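Local coordinates for 402AA LONG hypothetical molybdopterin biosynthesis MOEA protein (Pyrococcus horikoshii, PDB 1UZ5) that probably catalyses insertion of molybdate into adenylylated molybdopterin, releasing AMP, in a magnesium-dependent step of molybdenum cofactor biosynthesis, at residues L13-S18 against E273-G278; N310-V315 against D376-I381. All coordinates share one frame; numbering follows the deposited sequence.

Contact 1. Residues L13-S18 against E273-G278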
ATOM      1  N   LEU A  13       1.004 -20.596 -11.982  1.00 38.60           N
ATOM      2  CA  LEU A  13       1.176 -19.149 -11.886  1.00 40.72           C
ATOM      3  C   LEU A  13       0.693 -18.478 -13.165  1.00 48.14           C
ATOM      4  O   LEU A  13       0.027 -17.442 -13.120  1.00 44.24           O
ATOM      5  CB  LEU A  13       2.643 -18.797 -11.633  1.00 39.26           C
ATOM      6  CG  LEU A  13       3.193 -19.181 -10.259  1.00 39.14           C
ATOM      7  CD1 LEU A  13       4.671 -18.838 -10.170  1.00 39.05           C
ATOM      8  CD2 LEU A  13       2.410 -18.443  -9.183  1.00 45.73           C
ATOM      9  N   GLU A  14       1.026 -19.074 -14.307  1.00 46.69           N
ATOM     10  CA  GLU A  14       0.608 -18.530 -15.594  1.00 40.85           C
ATOM     11  C   GLU A  14      -0.912 -18.525 -15.679  1.00 39.03           C
ATOM     12  O   GLU A  14      -1.506 -17.595 -16.221  1.00 41.13           O
ATOM     13  CB  GLU A  14       1.192 -19.360 -16.738  1.00 41.03           C
ATOM     14  CG  GLU A  14       2.695 -19.207 -16.898  1.00 60.90           C
ATOM     15  CD  GLU A  14       3.276 -20.167 -17.922  1.00 73.63           C
ATOM     16  OE1 GLU A  14       2.726 -20.249 -19.041  1.00 82.08           O
ATOM     17  OE2 GLU A  14       4.286 -20.834 -17.609  1.00 77.63           O
ATOM     18  N   VAL A  15      -1.536 -19.564 -15.133  1.00 35.35           N
ATOM     19  CA  VAL A  15      -2.990 -19.670 -15.143  1.00 35.33           C
ATOM     20  C   VAL A  15      -3.634 -18.534 -14.354  1.00 38.01           C
ATOM     21  O   VAL A  15      -4.588 -17.909 -14.815  1.00 47.47           O
ATOM     22  CB  VAL A  15      -3.454 -21.015 -14.546  1.00 39.11           C
ATOM     23  CG1 VAL A  15      -4.975 -21.055 -14.464  1.00 38.47           C
ATOM     24  CG2 VAL A  15      -2.940 -22.163 -15.403  1.00 45.39           C
ATOM     25  N   VAL A  16      -3.121 -18.268 -13.158  1.00 41.01           N
ATOM     26  CA  VAL A  16      -3.675 -17.194 -12.338  1.00 41.80           C
ATOM     27  C   VAL A  16      -3.477 -15.863 -13.051  1.00 38.65           C
ATOM     28  O   VAL A  16      -4.365 -15.012 -13.054  1.00 33.80           O
ATOM     29  CB  VAL A  16      -2.999 -17.135 -10.954  1.00 39.61           C
ATOM     30  CG1 VAL A  16      -3.554 -15.960 -10.157  1.00 39.67           C
ATOM     31  CG2 VAL A  16      -3.236 -18.445 -10.208  1.00 37.53           C
ATOM     32  N   GLN A  17      -2.309 -15.694 -13.661  1.00 38.77           N
ATOM     33  CA  GLN A  17      -2.010 -14.470 -14.392  1.00 47.77           C
ATOM     34  C   GLN A  17      -3.046 -14.270 -15.488  1.00 47.89           C
ATOM     35  O   GLN A  17      -3.381 -13.139 -15.836  1.00 55.70           O
ATOM     36  CB  GLN A  17      -0.617 -14.546 -15.014  1.00 43.59           C
ATOM     37  CG  GLN A  17       0.504 -14.698 -14.004  1.00 59.75           C
ATOM     38  CD  GLN A  17       1.869 -14.771 -14.657  1.00 66.53           C
ATOM     39  OE1 GLN A  17       2.276 -13.855 -15.368  1.00 75.74           O
ATOM     40  NE2 GLN A  17       2.585 -15.864 -14.417  1.00 74.01           N
ATOM     41  N   SER A  18      -3.561 -15.373 -16.025  1.00 43.99           N
ATOM     42  CA  SER A  18      -4.559 -15.295 -17.086  1.00 43.50           C
ATOM     43  C   SER A  18      -5.871 -14.756 -16.539  1.00 43.53           C
ATOM     44  O   SER A  18      -6.721 -14.288 -17.299  1.00 47.44           O
ATOM     45  CB  SER A  18      -4.799 -16.672 -17.715  1.00 47.60           C
ATOM     46  OG  SER A  18      -5.771 -17.408 -16.992  1.00 52.76           O
ATOM     47  N   GLU A 273     -15.165 -25.020 -14.355  1.00 36.49           N
ATOM     48  CA  GLU A 273     -14.005 -25.701 -14.912  1.00 35.58           C
ATOM     49  C   GLU A 273     -12.814 -25.684 -13.964  1.00 44.28           C
ATOM     50  O   GLU A 273     -12.600 -24.719 -13.234  1.00 43.97           O
ATOM     51  CB  GLU A 273     -13.602 -25.050 -16.238  1.00 42.85           C
ATOM     52  CG  GLU A 273     -12.312 -25.602 -16.836  1.00 59.64           C
ATOM     53  CD  GLU A 273     -12.000 -25.013 -18.203  1.00 69.98           C
ATOM     54  OE1 GLU A 273     -12.826 -25.186 -19.127  1.00 77.01           O
ATOM     55  OE2 GLU A 273     -10.933 -24.378 -18.354  1.00 62.51           O
ATOM     56  N   VAL A 274     -12.044 -26.767 -13.980  1.00 47.27           N
ATOM     57  CA  VAL A 274     -10.862 -26.879 -13.142  1.00 41.32           C
ATOM     58  C   VAL A 274      -9.636 -26.715 -14.025  1.00 50.76           C
ATOM     59  O   VAL A 274      -9.304 -27.603 -14.808  1.00 54.41           O
ATOM     60  CB  VAL A 274     -10.786 -28.256 -12.439  1.00 45.78           C
ATOM     61  CG1 VAL A 274      -9.449 -28.409 -11.734  1.00 35.58           C
ATOM     62  CG2 VAL A 274     -11.918 -28.393 -11.433  1.00 40.45           C
ATOM     63  N   LYS A 275      -8.975 -25.568 -13.910  1.00 45.14           N
ATOM     64  CA  LYS A 275      -7.778 -25.293 -14.695  1.00 46.12           C
ATOM     65  C   LYS A 275      -6.605 -26.094 -14.140  1.00 47.65           C
ATOM     66  O   LYS A 275      -5.864 -26.733 -14.885  1.00 49.36           O
ATOM     67  CB  LYS A 275      -7.440 -23.802 -14.637  1.00 51.52           C
ATOM     68  CG  LYS A 275      -8.496 -22.880 -15.229  1.00 61.66           C
ATOM     69  CD  LYS A 275      -8.408 -22.825 -16.744  1.00 69.00           C
ATOM     70  CE  LYS A 275      -9.347 -21.770 -17.310  1.00 66.13           C
ATOM     71  NZ  LYS A 275      -9.167 -21.600 -18.779  1.00 68.16           N
ATOM     72  N   VAL A 276      -6.445 -26.057 -12.823  1.00 47.45           N
ATOM     73  CA  VAL A 276      -5.357 -26.761 -12.159  1.00 40.11           C
ATOM     74  C   VAL A 276      -5.900 -27.707 -11.097  1.00 50.02           C
ATOM     75  O   VAL A 276      -6.818 -27.360 -10.355  1.00 43.77           O
ATOM     76  CB  VAL A 276      -4.391 -25.768 -11.472  1.00 41.74           C
ATOM     77  CG1 VAL A 276      -3.255 -26.520 -10.790  1.00 36.39           C
ATOM     78  CG2 VAL A 276      -3.847 -24.781 -12.493  1.00 42.31           C
ATOM     79  N   HIS A 277      -5.340 -28.910 -11.042  1.00 52.39           N
ATOM     80  CA  HIS A 277      -5.739 -29.895 -10.047  1.00 51.53           C
ATOM     81  C   HIS A 277      -4.481 -30.622  -9.622  1.00 53.64           C
ATOM     82  O   HIS A 277      -4.138 -31.670 -10.168  1.00 57.31           O
ATOM     83  CB  HIS A 277      -6.736 -30.903 -10.613  1.00 63.11           C
ATOM     84  CG  HIS A 277      -7.328 -31.803  -9.571  1.00 74.77           C
ATOM     85  ND1 HIS A 277      -8.181 -32.841  -9.879  1.00 78.86           N
ATOM     86  CD2 HIS A 277      -7.204 -31.805  -8.222  1.00 74.59           C
ATOM     87  CE1 HIS A 277      -8.557 -33.443  -8.764  1.00 83.58           C
ATOM     88  NE2 HIS A 277      -7.979 -32.834  -7.745  1.00 77.49           N
ATOM     89  N   GLY A 278      -3.790 -30.049  -8.646  1.00 46.39           N
ATOM     90  CA  GLY A 278      -2.560 -30.641  -8.175  1.00 43.75           C
ATOM     91  C   GLY A 278      -1.403 -29.826  -8.703  1.00 43.21           C
ATOM     92  O   GLY A 278      -1.372 -29.468  -9.881  1.00 42.47           O
TER
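The carbonyl oxygen of V15, the residue whose methyls meet K275 and V276, has two partners from S18: the hydroxyl OG, a short 2.5 Å from V15 O, and more weakly the backbone amide S18 N at 3.0 Å. OG lies in the carbonyl plane on a lone pair, at a C=O...O angle of 142°. Serine suits this place because its short hydroxyl can fold back onto a carbonyl three residues earlier.

The contact itself is apolar. V15 divides its branches: CG1, swung opposite the backbone N (chi1 175°), reaches K275 CB at 3.7 Å and also touches CG, whereas CG2 meets V276 CG2 at 4.0 Å. Valine offers a methyl to each neighbour, and lysine contributes the greasy base of its chain. The lysine bends at chi2 (-80°), about the CB-CG bond that lies against V15, and NZ forms a salt bridge with E273 OE2 at 3.3 Å.

A classic beta bulge sets K275 and V276 together opposite I289. Strand 273-277 is an edge strand of its mixed sheet within the chain, beside strand 288-292; helix 9-18 lies against it and also packs on helix 304-322 through V16 and L318.

Contact 2. Residues N310-V315 against D376-I381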
ATOM      1  N   ASN A 310       0.280 -21.372   0.301  1.00 29.35           N
ATOM      2  CA  ASN A 310      -0.374 -21.430  -1.001  1.00 29.07           C
ATOM      3  C   ASN A 310      -1.176 -20.165  -1.289  1.00 36.70           C
ATOM      4  O   ASN A 310      -1.300 -19.750  -2.440  1.00 27.19           O
ATOM      5  CB  ASN A 310      -1.279 -22.657  -1.084  1.00 38.57           C
ATOM      6  CG  ASN A 310      -0.497 -23.940  -1.307  1.00 44.25           C
ATOM      7  OD1 ASN A 310       0.457 -24.236  -0.589  1.00 47.66           O
ATOM      8  ND2 ASN A 310      -0.903 -24.709  -2.306  1.00 46.32           N
ATOM      9  N   PHE A 311      -1.730 -19.563  -0.242  1.00 28.78           N
ATOM     10  CA  PHE A 311      -2.501 -18.331  -0.384  1.00 28.46           C
ATOM     11  C   PHE A 311      -1.576 -17.261  -0.961  1.00 24.05           C
ATOM     12  O   PHE A 311      -1.899 -16.594  -1.942  1.00 32.53           O
ATOM     13  CB  PHE A 311      -3.026 -17.888   0.987  1.00 29.21           C
ATOM     14  CG  PHE A 311      -3.565 -16.478   1.019  1.00 23.98           C
ATOM     15  CD1 PHE A 311      -4.775 -16.166   0.416  1.00 22.17           C
ATOM     16  CD2 PHE A 311      -2.870 -15.473   1.682  1.00 31.61           C
ATOM     17  CE1 PHE A 311      -5.289 -14.872   0.475  1.00 23.79           C
ATOM     18  CE2 PHE A 311      -3.373 -14.175   1.748  1.00 23.10           C
ATOM     19  CZ  PHE A 311      -4.587 -13.876   1.143  1.00 26.45           C
ATOM     20  N   THR A 312      -0.413 -17.125  -0.337  1.00 28.22           N
ATOM     21  CA  THR A 312       0.585 -16.147  -0.739  1.00 31.30           C
ATOM     22  C   THR A 312       1.091 -16.356  -2.163  1.00 40.51           C
ATOM     23  O   THR A 312       1.237 -15.401  -2.931  1.00 33.74           O
ATOM     24  CB  THR A 312       1.779 -16.192   0.219  1.00 29.59           C
ATOM     25  OG1 THR A 312       1.327 -15.894   1.544  1.00 34.96           O
ATOM     26  CG2 THR A 312       2.847 -15.182  -0.198  1.00 34.93           C
ATOM     27  N   LEU A 313       1.350 -17.611  -2.513  1.00 39.92           N
ATOM     28  CA  LEU A 313       1.861 -17.946  -3.836  1.00 38.73           C
ATOM     29  C   LEU A 313       0.861 -17.818  -4.974  1.00 37.39           C
ATOM     30  O   LEU A 313       1.214 -17.369  -6.063  1.00 37.53           O
ATOM     31  CB  LEU A 313       2.418 -19.372  -3.833  1.00 36.78           C
ATOM     32  CG  LEU A 313       3.752 -19.594  -3.120  1.00 46.26           C
ATOM     33  CD1 LEU A 313       4.026 -21.082  -2.980  1.00 43.53           C
ATOM     34  CD2 LEU A 313       4.860 -18.911  -3.910  1.00 38.16           C
ATOM     35  N   LEU A 314      -0.388 -18.190  -4.719  1.00 30.35           N
ATOM     36  CA  LEU A 314      -1.410 -18.176  -5.762  1.00 34.99           C
ATOM     37  C   LEU A 314      -2.467 -17.081  -5.729  1.00 34.22           C
ATOM     38  O   LEU A 314      -2.793 -16.499  -6.764  1.00 37.10           O
ATOM     39  CB  LEU A 314      -2.134 -19.526  -5.779  1.00 32.65           C
ATOM     40  CG  LEU A 314      -1.278 -20.797  -5.820  1.00 40.60           C
ATOM     41  CD1 LEU A 314      -2.183 -22.015  -5.772  1.00 32.19           C
ATOM     42  CD2 LEU A 314      -0.425 -20.813  -7.078  1.00 40.41           C
ATOM     43  N   VAL A 315      -3.016 -16.801  -4.554  1.00 30.41           N
ATOM     44  CA  VAL A 315      -4.072 -15.805  -4.463  1.00 29.25           C
ATOM     45  C   VAL A 315      -3.590 -14.363  -4.351  1.00 32.40           C
ATOM     46  O   VAL A 315      -4.133 -13.472  -5.005  1.00 26.45           O
ATOM     47  CB  VAL A 315      -5.014 -16.115  -3.280  1.00 28.32           C
ATOM     48  CG1 VAL A 315      -6.220 -15.187  -3.317  1.00 26.92           C
ATOM     49  CG2 VAL A 315      -5.466 -17.580  -3.346  1.00 28.58           C
ATOM     50  N   ASP A 376       6.838 -16.708   9.747  1.00 35.00           N
ATOM     51  CA  ASP A 376       6.969 -15.331   9.286  1.00 35.68           C
ATOM     52  C   ASP A 376       7.047 -15.277   7.769  1.00 35.13           C
ATOM     53  O   ASP A 376       6.791 -14.241   7.157  1.00 39.33           O
ATOM     54  CB  ASP A 376       8.213 -14.687   9.893  1.00 37.56           C
ATOM     55  CG  ASP A 376       8.121 -14.569  11.394  1.00 47.30           C
ATOM     56  OD1 ASP A 376       7.073 -14.092  11.882  1.00 49.56           O
ATOM     57  OD2 ASP A 376       9.090 -14.945  12.086  1.00 50.57           O
ATOM     58  N   GLY A 377       7.398 -16.411   7.173  1.00 38.58           N
ATOM     59  CA  GLY A 377       7.505 -16.496   5.731  1.00 41.54           C
ATOM     60  C   GLY A 377       7.969 -17.878   5.318  1.00 45.50           C
ATOM     61  O   GLY A 377       7.977 -18.807   6.127  1.00 45.81           O
ATOM     62  N   PHE A 378       8.358 -18.028   4.059  1.00 41.83           N
ATOM     63  CA  PHE A 378       8.819 -19.325   3.594  1.00 44.10           C
ATOM     64  C   PHE A 378      10.051 -19.230   2.710  1.00 49.12           C
ATOM     65  O   PHE A 378      10.314 -18.197   2.089  1.00 45.66           O
ATOM     66  CB  PHE A 378       7.696 -20.052   2.843  1.00 38.86           C
ATOM     67  CG  PHE A 378       7.220 -19.340   1.605  1.00 43.30           C
ATOM     68  CD1 PHE A 378       8.014 -19.286   0.462  1.00 48.80           C
ATOM     69  CD2 PHE A 378       5.968 -18.732   1.579  1.00 47.90           C
ATOM     70  CE1 PHE A 378       7.566 -18.636  -0.691  1.00 39.34           C
ATOM     71  CE2 PHE A 378       5.514 -18.082   0.435  1.00 42.24           C
ATOM     72  CZ  PHE A 378       6.315 -18.035  -0.702  1.00 40.96           C
ATOM     73  N   VAL A 379      10.806 -20.321   2.675  1.00 48.07           N
ATOM     74  CA  VAL A 379      12.007 -20.415   1.860  1.00 51.76           C
ATOM     75  C   VAL A 379      11.727 -21.490   0.814  1.00 55.59           C
ATOM     76  O   VAL A 379      11.321 -22.601   1.154  1.00 54.17           O
ATOM     77  CB  VAL A 379      13.223 -20.836   2.701  1.00 51.84           C
ATOM     78  CG1 VAL A 379      14.426 -21.043   1.803  1.00 59.42           C
ATOM     79  CG2 VAL A 379      13.524 -19.774   3.745  1.00 48.68           C
ATOM     80  N   GLU A 380      11.929 -21.154  -0.455  1.00 57.98           N
ATOM     81  CA  GLU A 380      11.681 -22.088  -1.552  1.00 67.19           C
ATOM     82  C   GLU A 380      12.911 -22.933  -1.872  1.00 69.27           C
ATOM     83  O   GLU A 380      13.978 -22.403  -2.189  1.00 71.48           O
ATOM     84  CB  GLU A 380      11.244 -21.314  -2.798  1.00 68.66           C
ATOM     85  CG  GLU A 380      11.153 -22.124  -4.080  1.00 76.67           C
ATOM     86  CD  GLU A 380      10.858 -21.253  -5.291  1.00 89.48           C
ATOM     87  OE1 GLU A 380      11.640 -20.318  -5.567  1.00 91.08           O
ATOM     88  OE2 GLU A 380       9.844 -21.506  -5.972  1.00 97.90           O
ATOM     89  N   ILE A 381      12.752 -24.251  -1.774  1.00 67.40           N
ATOM     90  CA  ILE A 381      13.830 -25.204  -2.048  1.00 68.52           C
ATOM     91  C   ILE A 381      13.534 -25.898  -3.374  1.00 72.35           C
ATOM     92  O   ILE A 381      12.566 -26.648  -3.484  1.00 74.22           O
ATOM     93  CB  ILE A 381      13.914 -26.254  -0.948  1.00 65.33           C
ATOM     94  CG1 ILE A 381      13.803 -25.569   0.421  1.00 64.27           C
ATOM     95  CG2 ILE A 381      15.229 -27.009  -1.062  1.00 65.22           C
ATOM     96  CD1 ILE A 381      13.879 -26.521   1.592  1.00 61.59           C
TER
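The nearest CA atoms, of T312 and G377, are still 9.5 Å apart, so helix 304-322 and strand 377-381 meet through side chains. The helix widens into a pi-type turn over residues 311-315, yet V315 N still reaches F311 O at 2.8 Å. F378 spans most of the gap. With chi1 near 62° its CG is flanked by both the backbone N and the carbonyl carbon, and the ring projects from the strand to the helix.

There the phenyl reaches two consecutive residues by adjacent atoms. T312 CG2 lies at the ring edge, near its plane, 4.0 Å from F378 CE2; L313 CD2 comes in obliquely, 3.6 Å from F378 CZ, with L313 CG behind it at 3.9 Å from that same atom. The arrangement joins the probable molybdopterin-binding domain, which supplies the helix, to the C-terminal MoeA region (domain IV), which supplies the strand, and a large aromatic side chain suits so wide a separation.

Threonine can stand here because its methyl abuts the ring edge while OG1 hydrogen-bonds to L308 O, one turn earlier in the helix. Leucine is apolar throughout and also rests on F349, whose ring packs edge-to-face with F378. The strand opens with a classic beta bulge, D376 and G377 against the single V352, and D376 OD2 accepts a hydrogen bond from L354 N.

From the N terminus the chain first forms helix 9-18, then runs through 254 intervening residues before strand 273-277 returns to that helix; contact 1 thus joins the N-terminal MoeA region to the probable molybdopterin-binding domain. Only after this closure does contact 2 open, at 310-315 on helix 304-322, and it closes, 60 residues on, at 376-381 in domain IV. The loops follow in series, neither nesting nor crossing. In space their centres lie about 17 Å apart, yet the two helices touch: L13 CD2 is 3.5 Å from L313 O, and V16 CG1 is equally close to L314 O. Helix 304-322 therefore lies between helix 9-18 and the domain IV strand.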